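Local coordinates for protein endoglucanase (Ruminococcus champanellensis, PDB 6WQV) that probably cleaves internal beta-1,4 links of cellulose and related plant polysaccharides such as xylan, as a broad-specificity glycoside hydrolase of family 5, at residues Phe71-Val76 with Arg317-Asp322; Glu102-Val107 with Met112-Asn117; Thr148-Gly151 with His156-Phe159. All coordinates share one frame; numbering follows the deposited sequence.

Interaction 1 (Phe71-Val76 with Arg317-Asp322); sequences FNTVRV and RCIWWD. With GLC (alpha-D-glucopyranose), chain E; BGC (beta-D-glucopyranose), chain B.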
loop_
_atom_site.group_PDB
_atom_site.type_symbol
_atom_site.label_atom_id
_atom_site.label_comp_id
_atom_site.label_asym_id
_atom_site.label_seq_id
_atom_site.Cartn_x
_atom_site.Cartn_y
_atom_site.Cartn_z
ATOM N N PHE A 71 7.914 -4.151 -13.804
ATOM C CA PHE A 71 7.335 -4.433 -12.492
ATOM C C PHE A 71 6.773 -5.849 -12.484
ATOM O O PHE A 71 6.213 -6.307 -13.479
ATOM C CB PHE A 71 6.202 -3.436 -12.217
ATOM C CG PHE A 71 6.645 -1.990 -12.174
ATOM C CD1 PHE A 71 7.182 -1.446 -11.018
ATOM C CD2 PHE A 71 6.509 -1.167 -13.284
ATOM C CE1 PHE A 71 7.592 -0.126 -10.978
ATOM C CE2 PHE A 71 6.909 0.162 -13.236
ATOM C CZ PHE A 71 7.455 0.675 -12.088
ATOM N N ASN A 72 6.921 -6.564 -11.365
ATOM C CA ASN A 72 6.283 -7.872 -11.232
ATOM C C ASN A 72 5.241 -7.936 -10.117
ATOM O O ASN A 72 4.721 -9.022 -9.828
ATOM C CB ASN A 72 7.318 -8.999 -11.120
ATOM C CG ASN A 72 7.819 -9.226 -9.717
ATOM O OD1 ASN A 72 7.661 -8.388 -8.830
ATOM N ND2 ASN A 72 8.458 -10.368 -9.512
ATOM N N THR A 73 4.889 -6.793 -9.523
ATOM C CA THR A 73 3.985 -6.708 -8.381
ATOM C C THR A 73 3.135 -5.460 -8.551
ATOM O O THR A 73 3.650 -4.402 -8.927
ATOM C CB THR A 73 4.808 -6.602 -7.088
ATOM O OG1 THR A 73 5.566 -7.799 -6.899
ATOM C CG2 THR A 73 3.934 -6.390 -5.871
ATOM N N VAL A 74 1.839 -5.589 -8.289
ATOM C CA VAL A 74 0.918 -4.456 -8.301
ATOM C C VAL A 74 0.200 -4.401 -6.961
ATOM O O VAL A 74 -0.410 -5.388 -6.529
ATOM C CB VAL A 74 -0.094 -4.526 -9.455
ATOM C CG1 VAL A 74 -1.125 -3.412 -9.337
ATOM C CG2 VAL A 74 0.634 -4.456 -10.784
ATOM N N ARG A 75 0.301 -3.257 -6.292
ATOM C CA ARG A 75 -0.516 -2.977 -5.120
ATOM C C ARG A 75 -1.796 -2.309 -5.598
ATOM O O ARG A 75 -1.752 -1.338 -6.369
ATOM C CB ARG A 75 0.231 -2.082 -4.139
ATOM C CG ARG A 75 -0.575 -1.717 -2.874
ATOM C CD ARG A 75 0.394 -1.287 -1.821
ATOM N NE ARG A 75 -0.102 -0.839 -0.517
ATOM C CZ ARG A 75 -0.399 0.418 -0.214
ATOM N NH1 ARG A 75 -0.341 1.377 -1.124
ATOM N NH2 ARG A 75 -0.761 0.710 1.032
ATOM N N VAL A 76 -2.929 -2.876 -5.193
ATOM C CA VAL A 76 -4.259 -2.399 -5.562
ATOM C C VAL A 76 -4.888 -1.766 -4.325
ATOM O O VAL A 76 -5.569 -2.466 -3.549
ATOM C CB VAL A 76 -5.124 -3.530 -6.134
ATOM C CG1 VAL A 76 -6.507 -3.023 -6.508
ATOM C CG2 VAL A 76 -4.453 -4.149 -7.347
ATOM N N ARG A 317 12.200 -4.381 -0.763
ATOM C CA ARG A 317 11.477 -4.156 -2.007
ATOM C C ARG A 317 10.707 -2.847 -1.937
ATOM O O ARG A 317 10.270 -2.412 -0.863
ATOM C CB ARG A 317 10.461 -5.274 -2.240
ATOM C CG ARG A 317 11.008 -6.678 -2.325
ATOM C CD ARG A 317 11.876 -6.868 -3.546
ATOM N NE ARG A 317 13.252 -6.516 -3.233
ATOM C CZ ARG A 317 14.104 -7.317 -2.598
ATOM N NH1 ARG A 317 13.729 -8.526 -2.207
ATOM N NH2 ARG A 317 15.331 -6.895 -2.351
ATOM N N CYS A 318 10.512 -2.224 -3.106
ATOM C CA CYS A 318 9.877 -0.916 -3.216
ATOM C C CYS A 318 8.729 -0.940 -4.216
ATOM O O CYS A 318 8.807 -1.624 -5.241
ATOM C CB CYS A 318 10.906 0.123 -3.691
ATOM S SG CYS A 318 12.317 0.319 -2.578
ATOM N N ILE A 319 7.685 -0.151 -3.935
ATOM C CA ILE A 319 6.477 -0.084 -4.763
ATOM C C ILE A 319 6.163 1.382 -5.060
ATOM O O ILE A 319 5.792 2.141 -4.161
ATOM C CB ILE A 319 5.277 -0.782 -4.095
ATOM C CG1 ILE A 319 5.660 -2.181 -3.613
ATOM C CG2 ILE A 319 4.106 -0.858 -5.065
ATOM C CD1 ILE A 319 4.479 -3.024 -3.113
ATOM N N TRP A 320 6.273 1.764 -6.336
ATOM C CA TRP A 320 6.049 3.149 -6.747
ATOM C C TRP A 320 4.570 3.512 -6.621
ATOM O O TRP A 320 3.693 2.725 -6.981
ATOM C CB TRP A 320 6.509 3.347 -8.213
ATOM C CG TRP A 320 6.261 4.755 -8.720
ATOM C CD1 TRP A 320 5.102 5.253 -9.246
ATOM C CD2 TRP A 320 7.189 5.846 -8.701
ATOM N NE1 TRP A 320 5.248 6.590 -9.545
ATOM C CE2 TRP A 320 6.524 6.973 -9.237
ATOM C CE3 TRP A 320 8.517 5.974 -8.298
ATOM C CZ2 TRP A 320 7.147 8.209 -9.360
ATOM C CZ3 TRP A 320 9.135 7.197 -8.428
ATOM C CH2 TRP A 320 8.449 8.301 -8.956
ATOM N N TRP A 321 4.286 4.725 -6.147
ATOM C CA TRP A 321 2.920 5.238 -6.071
ATOM C C TRP A 321 2.592 5.978 -7.368
ATOM O O TRP A 321 3.107 7.073 -7.599
ATOM C CB TRP A 321 2.764 6.173 -4.874
ATOM C CG TRP A 321 1.414 6.793 -4.793
ATOM C CD1 TRP A 321 1.073 8.083 -5.082
ATOM C CD2 TRP A 321 0.205 6.143 -4.399
ATOM N NE1 TRP A 321 -0.273 8.274 -4.902
ATOM C CE2 TRP A 321 -0.833 7.097 -4.476
ATOM C CE3 TRP A 321 -0.109 4.845 -3.983
ATOM C CZ2 TRP A 321 -2.147 6.789 -4.165
ATOM C CZ3 TRP A 321 -1.414 4.542 -3.668
ATOM C CH2 TRP A 321 -2.423 5.509 -3.752
ATOM N N ASP A 322 1.734 5.396 -8.217
ATOM C CA ASP A 322 1.401 5.979 -9.522
ATOM C C ASP A 322 -0.058 6.428 -9.511
ATOM O O ASP A 322 -0.976 5.605 -9.624
ATOM C CB ASP A 322 1.652 4.983 -10.658
ATOM C CG ASP A 322 1.664 5.646 -12.017
ATOM O OD1 ASP A 322 0.992 6.682 -12.169
ATOM O OD2 ASP A 322 2.332 5.112 -12.931
HETATM C C1 GLC E . -0.006 7.949 1.348
HETATM C C2 GLC E . -1.323 7.454 0.781
HETATM C C3 GLC E . -1.662 7.732 -0.620
HETATM C C4 GLC E . -1.330 9.162 -0.975
HETATM C C5 GLC E . 0.159 9.321 -0.780
HETATM C C6 GLC E . 0.730 10.632 -1.295
HETATM O O1 GLC E . 1.059 7.096 1.282
HETATM O O2 GLC E . -1.411 6.031 1.099
HETATM O O3 GLC E . -3.113 7.500 -0.766
HETATM O O4 GLC E . -1.736 9.417 -2.323
HETATM O O5 GLC E . 0.460 9.235 0.670
HETATM O O6 GLC E . 0.221 11.698 -0.621
HETATM C C2 BGC B . -2.454 11.064 -3.861
HETATM C C3 BGC B . -3.241 12.327 -3.991
HETATM C C4 BGC B . -4.599 12.228 -3.344
HETATM C C5 BGC B . -4.489 11.794 -1.899
HETATM C C6 BGC B . -5.787 11.510 -1.211
HETATM C C1 BGC B . -2.336 10.627 -2.407
HETATM O O2 BGC B . -1.127 11.233 -4.418
HETATM O O3 BGC B . -3.393 12.639 -5.421
HETATM O O4 BGC B . -5.237 13.559 -3.310
HETATM O O5 BGC B . -3.706 10.529 -1.825
HETATM O O6 BGC B . -5.558 11.308 0.187
#
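Arg75 sends its guanidinium group across the inside of the barrel to the indole of Trp321, yet the two do not stack: NH1 of Arg75 lies 4.2 Å from CZ3 of Trp321, coming in obliquely to the indole, while CZ3 sits near the plane of the guanidinium at its edge. CG of Arg75 stands anti to the backbone N (chi1 179°) and the chain runs on extended to NE, which carries the charge to this depth. There Glu160 forms a salt bridge with NE, Asn28 and Gln288 accept bonds from NH1, and Asn163 takes NH2. Strands 73-76 and 318-322 belong to the closed eight-stranded parallel sheet of a TIM barrel but are not neighbours in it, since strand 26-29 runs between them; their axes stay 8.0 Å apart, inclined at 52°. Sparse apolar packing joins the strands: CG2 of Ile319 reaches CB of Arg75 at 4.2 Å, and CD1 of Ile319 lies near CG2 of Thr73. On the pocket side, Trp321 is a sugar platform. C3 of the alpha-glucose lies 3.7 Å above one indole face, displaced toward the rim, on the same side of the ring plane as NH1 of Arg75. At the indole edge, NE1 of Trp321 donates to O2 of the beta-glucose (3.1 Å, 148°). A leucine in place of Trp321 would probably strip the alpha-glucose of its flat support and leave O2 of the beta-glucose without this donor. At the start of strand 73-76, OG1 of Thr73 donates to OD1 of the preceding Asn72 at 2.9 Å, above the carbonyl plane.

Interaction 2 (Glu102-Val107 with Met112-Asn117); sequences EVVNYV and MYCILN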
loop_
_atom_site.group_PDB
_atom_site.type_symbol
_atom_site.label_atom_id
_atom_site.label_comp_id
_atom_site.label_asym_id
_atom_site.label_seq_id
_atom_site.Cartn_x
_atom_site.Cartn_y
_atom_site.Cartn_z
ATOM N N GLU A 102 -12.232 -8.195 -10.511
ATOM C CA GLU A 102 -11.804 -8.041 -11.903
ATOM C C GLU A 102 -10.413 -7.421 -11.988
ATOM O O GLU A 102 -9.570 -7.857 -12.786
ATOM C CB GLU A 102 -12.791 -7.149 -12.664
ATOM C CG GLU A 102 -14.133 -7.766 -13.011
ATOM C CD GLU A 102 -15.047 -6.831 -13.815
ATOM O OE1 GLU A 102 -14.619 -5.717 -14.203
ATOM O OE2 GLU A 102 -16.207 -7.221 -14.064
ATOM N N VAL A 103 -10.167 -6.367 -11.207
ATOM C CA VAL A 103 -8.891 -5.661 -11.265
ATOM C C VAL A 103 -7.781 -6.512 -10.662
ATOM O O VAL A 103 -6.672 -6.595 -11.207
ATOM C CB VAL A 103 -9.006 -4.291 -10.577
ATOM C CG1 VAL A 103 -7.640 -3.644 -10.452
ATOM C CG2 VAL A 103 -9.956 -3.381 -11.345
ATOM N N VAL A 104 -8.048 -7.150 -9.519
ATOM C CA VAL A 104 -7.087 -8.099 -8.966
ATOM C C VAL A 104 -6.717 -9.148 -10.005
ATOM O O VAL A 104 -5.540 -9.499 -10.165
ATOM C CB VAL A 104 -7.634 -8.728 -7.673
ATOM C CG1 VAL A 104 -6.784 -9.922 -7.253
ATOM C CG2 VAL A 104 -7.674 -7.673 -6.582
ATOM N N ASN A 105 -7.706 -9.646 -10.753
ATOM C CA ASN A 105 -7.416 -10.680 -11.741
ATOM C C ASN A 105 -6.539 -10.165 -12.879
ATOM O O ASN A 105 -5.757 -10.940 -13.442
ATOM C CB ASN A 105 -8.702 -11.305 -12.281
ATOM C CG ASN A 105 -9.328 -12.279 -11.317
ATOM O OD1 ASN A 105 -8.685 -12.737 -10.364
ATOM N ND2 ASN A 105 -10.589 -12.603 -11.546
ATOM N N TYR A 106 -6.648 -8.882 -13.248
ATOM C CA TYR A 106 -5.727 -8.350 -14.254
ATOM C C TYR A 106 -4.279 -8.594 -13.830
ATOM O O TYR A 106 -3.401 -8.863 -14.664
ATOM C CB TYR A 106 -5.897 -6.836 -14.448
ATOM C CG TYR A 106 -7.211 -6.308 -14.980
ATOM C CD1 TYR A 106 -8.050 -7.072 -15.774
ATOM C CD2 TYR A 106 -7.591 -5.003 -14.695
ATOM C CE1 TYR A 106 -9.258 -6.553 -16.241
ATOM C CE2 TYR A 106 -8.771 -4.479 -15.162
ATOM C CZ TYR A 106 -9.606 -5.254 -15.930
ATOM O OH TYR A 106 -10.797 -4.728 -16.396
ATOM N N VAL A 107 -4.012 -8.474 -12.525
ATOM C CA VAL A 107 -2.676 -8.655 -11.964
ATOM C C VAL A 107 -2.353 -10.131 -11.812
ATOM O O VAL A 107 -1.320 -10.616 -12.295
ATOM C CB VAL A 107 -2.592 -7.919 -10.607
ATOM C CG1 VAL A 107 -1.216 -8.071 -9.991
ATOM C CG2 VAL A 107 -2.981 -6.446 -10.749
ATOM N N MET A 112 1.697 -12.097 -11.771
ATOM C CA MET A 112 2.295 -11.078 -10.929
ATOM C C MET A 112 1.848 -11.266 -9.484
ATOM O O MET A 112 0.838 -11.920 -9.201
ATOM C CB MET A 112 1.876 -9.676 -11.386
ATOM C CG MET A 112 2.346 -9.335 -12.781
ATOM S SD MET A 112 1.654 -7.820 -13.487
ATOM C CE MET A 112 2.844 -6.591 -12.982
ATOM N N TYR A 113 2.614 -10.674 -8.575
ATOM C CA TYR A 113 2.189 -10.537 -7.185
ATOM C C TYR A 113 1.224 -9.372 -7.063
ATOM O O TYR A 113 1.323 -8.372 -7.784
ATOM C CB TYR A 113 3.397 -10.345 -6.268
ATOM C CG TYR A 113 4.170 -11.634 -6.161
ATOM C CD1 TYR A 113 5.164 -11.945 -7.073
ATOM C CD2 TYR A 113 3.862 -12.563 -5.179
ATOM C CE1 TYR A 113 5.852 -13.139 -6.999
ATOM C CE2 TYR A 113 4.541 -13.761 -5.097
ATOM C CZ TYR A 113 5.533 -14.044 -6.006
ATOM O OH TYR A 113 6.209 -15.238 -5.914
ATOM N N CYS A 114 0.263 -9.515 -6.152
ATOM C CA CYS A 114 -0.776 -8.518 -5.962
ATOM C C CYS A 114 -0.991 -8.309 -4.474
ATOM O O CYS A 114 -1.089 -9.278 -3.715
ATOM C CB CYS A 114 -2.075 -8.978 -6.618
ATOM S SG CYS A 114 -3.408 -7.782 -6.535
ATOM N N ILE A 115 -1.055 -7.046 -4.065
ATOM C CA ILE A 115 -1.349 -6.652 -2.690
ATOM C C ILE A 115 -2.692 -5.942 -2.709
ATOM O O ILE A 115 -2.866 -4.954 -3.428
ATOM C CB ILE A 115 -0.258 -5.731 -2.133
ATOM C CG1 ILE A 115 1.076 -6.469 -2.055
ATOM C CG2 ILE A 115 -0.657 -5.190 -0.758
ATOM C CD1 ILE A 115 2.255 -5.534 -2.050
ATOM N N LEU A 116 -3.640 -6.453 -1.931
ATOM C CA LEU A 116 -4.981 -5.899 -1.806
ATOM C C LEU A 116 -5.168 -5.409 -0.377
ATOM O O LEU A 116 -4.908 -6.164 0.568
ATOM C CB LEU A 116 -6.005 -6.995 -2.112
ATOM C CG LEU A 116 -7.479 -6.636 -1.926
ATOM C CD1 LEU A 116 -7.841 -5.544 -2.919
ATOM C CD2 LEU A 116 -8.365 -7.842 -2.099
ATOM N N ASN A 117 -5.627 -4.165 -0.213
ATOM C CA ASN A 117 -5.735 -3.549 1.114
ATOM C C ASN A 117 -7.127 -2.966 1.354
ATOM O O ASN A 117 -8.052 -3.128 0.555
ATOM C CB ASN A 117 -4.632 -2.499 1.332
ATOM C CG ASN A 117 -4.928 -1.160 0.666
ATOM O OD1 ASN A 117 -5.990 -0.948 0.089
ATOM N ND2 ASN A 117 -3.969 -0.235 0.761
#
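Val107 leans against the start of strand 113-117, and its side chain meets more of the strand with each step outward. CB lies 4.2 Å from SG of Cys114. Beyond it, CG1 points opposite the backbone N (chi1 -180°), a setting that aims this methyl at the strand: it comes within 3.4 Å of the carbonyl O of Tyr113, 3.6 Å from CB of Cys114 and 3.8 Å from CB of Met112. Its backbone bonds to the residue just before the strand: O of Val107 accepts a weak hydrogen bond from N of Met112 (3.4 Å). This is the returning half of a beta-alpha-beta crossover, strand 73-76, helix 94-108, strand 113-117, one of the repeated units of the TIM barrel; helix and strand run nearly antiparallel, at 154°, with only a short connection between them. One helical turn earlier, Val104 divides its two methyls between two residues on the helix-facing side of the strand: CG1 touches SG of Cys114 at 4.1 Å, and CG2 touches CD1 of Leu116 at 4.2 Å. Val74 of the preceding strand packs against Val107 and Met112, and Phe150 covers Val104 and Leu116.

Interaction 3 (Thr148-Gly151 with His156-Phe159); sequences TRFG and HLIF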
loop_
_atom_site.group_PDB
_atom_site.type_symbol
_atom_site.label_atom_id
_atom_site.label_comp_id
_atom_site.label_asym_id
_atom_site.label_seq_id
_atom_site.Cartn_x
_atom_site.Cartn_y
_atom_site.Cartn_z
ATOM N N THR A 148 -12.913 -14.034 2.425
ATOM C CA THR A 148 -13.637 -15.164 1.855
ATOM C C THR A 148 -13.749 -15.035 0.342
ATOM O O THR A 148 -13.627 -16.032 -0.378
ATOM C CB THR A 148 -15.003 -15.365 2.514
ATOM O OG1 THR A 148 -15.815 -14.201 2.377
ATOM C CG2 THR A 148 -14.840 -15.665 3.984
ATOM N N ARG A 149 -13.963 -13.821 -0.177
ATOM C CA ARG A 149 -14.054 -13.684 -1.628
ATOM C C ARG A 149 -12.752 -14.106 -2.298
ATOM O O ARG A 149 -12.766 -14.720 -3.374
ATOM C CB ARG A 149 -14.412 -12.247 -2.021
ATOM C CG ARG A 149 -14.336 -11.983 -3.529
ATOM C CD ARG A 149 -15.380 -12.774 -4.320
ATOM N NE ARG A 149 -16.708 -12.179 -4.220
ATOM C CZ ARG A 149 -17.306 -11.455 -5.168
ATOM N NH1 ARG A 149 -16.713 -11.205 -6.330
ATOM N NH2 ARG A 149 -18.516 -10.971 -4.935
ATOM N N PHE A 150 -11.615 -13.778 -1.679
ATOM C CA PHE A 150 -10.296 -13.962 -2.268
ATOM C C PHE A 150 -9.552 -15.150 -1.679
ATOM O O PHE A 150 -8.355 -15.306 -1.923
ATOM C CB PHE A 150 -9.486 -12.664 -2.155
ATOM C CG PHE A 150 -9.996 -11.565 -3.048
ATOM C CD1 PHE A 150 -9.606 -11.501 -4.375
ATOM C CD2 PHE A 150 -10.896 -10.625 -2.572
ATOM C CE1 PHE A 150 -10.098 -10.515 -5.206
ATOM C CE2 PHE A 150 -11.382 -9.629 -3.400
ATOM C CZ PHE A 150 -10.989 -9.578 -4.717
ATOM N N GLY A 151 -10.248 -16.021 -0.952
ATOM C CA GLY A 151 -9.567 -17.074 -0.229
ATOM C C GLY A 151 -8.943 -18.150 -1.087
ATOM O O GLY A 151 -8.024 -18.832 -0.623
ATOM N N HIS A 156 0.503 -15.628 -4.634
ATOM C CA HIS A 156 0.738 -14.360 -5.301
ATOM C C HIS A 156 -0.140 -13.247 -4.751
ATOM O O HIS A 156 0.170 -12.077 -4.974
ATOM C CB HIS A 156 0.532 -14.482 -6.805
ATOM C CG HIS A 156 1.604 -15.259 -7.495
ATOM N ND1 HIS A 156 1.577 -16.633 -7.597
ATOM C CD2 HIS A 156 2.737 -14.855 -8.115
ATOM C CE1 HIS A 156 2.645 -17.041 -8.260
ATOM N NE2 HIS A 156 3.366 -15.984 -8.580
ATOM N N LEU A 157 -1.223 -13.575 -4.053
ATOM C CA LEU A 157 -2.094 -12.558 -3.474
ATOM C C LEU A 157 -1.769 -12.377 -1.996
ATOM O O LEU A 157 -1.794 -13.348 -1.216
ATOM C CB LEU A 157 -3.572 -12.895 -3.644
ATOM C CG LEU A 157 -4.562 -11.839 -3.158
ATOM C CD1 LEU A 157 -4.376 -10.534 -3.919
ATOM C CD2 LEU A 157 -5.974 -12.382 -3.299
ATOM N N ILE A 158 -1.471 -11.139 -1.622
ATOM C CA ILE A 158 -1.163 -10.722 -0.262
ATOM C C ILE A 158 -2.264 -9.779 0.194
ATOM O O ILE A 158 -2.692 -8.903 -0.568
ATOM C CB ILE A 158 0.192 -9.985 -0.272
ATOM C CG1 ILE A 158 1.315 -10.914 -0.727
ATOM C CG2 ILE A 158 0.489 -9.362 1.088
ATOM C CD1 ILE A 158 2.562 -10.167 -1.170
ATOM N N PHE A 159 -2.734 -9.957 1.424
ATOM C CA PHE A 159 -3.667 -9.007 2.014
ATOM C C PHE A 159 -2.911 -8.040 2.938
ATOM O O PHE A 159 -2.073 -8.472 3.741
ATOM C CB PHE A 159 -4.706 -9.710 2.886
ATOM C CG PHE A 159 -5.574 -10.723 2.187
ATOM C CD1 PHE A 159 -5.843 -10.669 0.832
ATOM C CD2 PHE A 159 -6.171 -11.719 2.939
ATOM C CE1 PHE A 159 -6.668 -11.619 0.250
ATOM C CE2 PHE A 159 -6.990 -12.655 2.366
ATOM C CZ PHE A 159 -7.237 -12.613 1.023
#
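Phe150 and the pair Leu157 and Phe159 make an entirely apolar contact, carried largely by one methylene. CB of Phe150 lies 3.7 Å from CD2 of Leu157 and 3.8 Å from CE1 of Phe159, so two residues on the same side of the strand close on it together. The Leu157 methyl also reaches the base of the ring, 3.9 Å from CD1 of Phe150, and the two side chains cross at about a right angle. The first torsion of Leu157, -176°, swings CG away from the backbone N and extends the side chain from the strand toward the helix end.

Among the aromatic groups, Phe159 offers its ring edge: CB of Phe150 lies near the plane of that ring, with CZ of Phe159 following at 3.9 Å. The rings themselves have other partners, Phe150 meeting Tyr153 at about 45° between planes and Phe159 meeting Trp143 at about 40°.

Backbone bonding here is local. Phe150 is the first residue to leave helical geometry after helix 129-149, and N of Gly151 makes a weak bond to O of Thr148 as the chain turns away.

The contact closes the beta-alpha-beta unit of strand 113-117, helix 129-149 and strand 157-160 on the outside of the barrel. Helix 94-108 flanks it, its Gln101 touching Phe150 and its Glu94 forming a salt bridge with Arg149; Cys114 of strand 113-117 packs on Leu157, and Leu208 of strand 208-211 on Phe159.

How the interactions relate
The three contacts share one barrel sheet, in which strands 73-76, 113-117 and 157-160 are consecutive. Interactions 1 and 2, centred about 11 Å apart, are joined where N of Val76 lies 2.7 Å from O of Ile115, a probable hydrogen bond. Interactions 2 and 3 have centres about 9 Å apart and are linked by the likely bond from N of Ile158 to O of Cys114 (2.8 Å). Interactions 1 and 3 do not touch; their centres are about 17 Å apart. Interaction 1 crosses the barrel interior and reaches the glucan pocket, whereas the other two pack helices outside; the Leu116 side chain remains about 14 Å from the alpha-glucose.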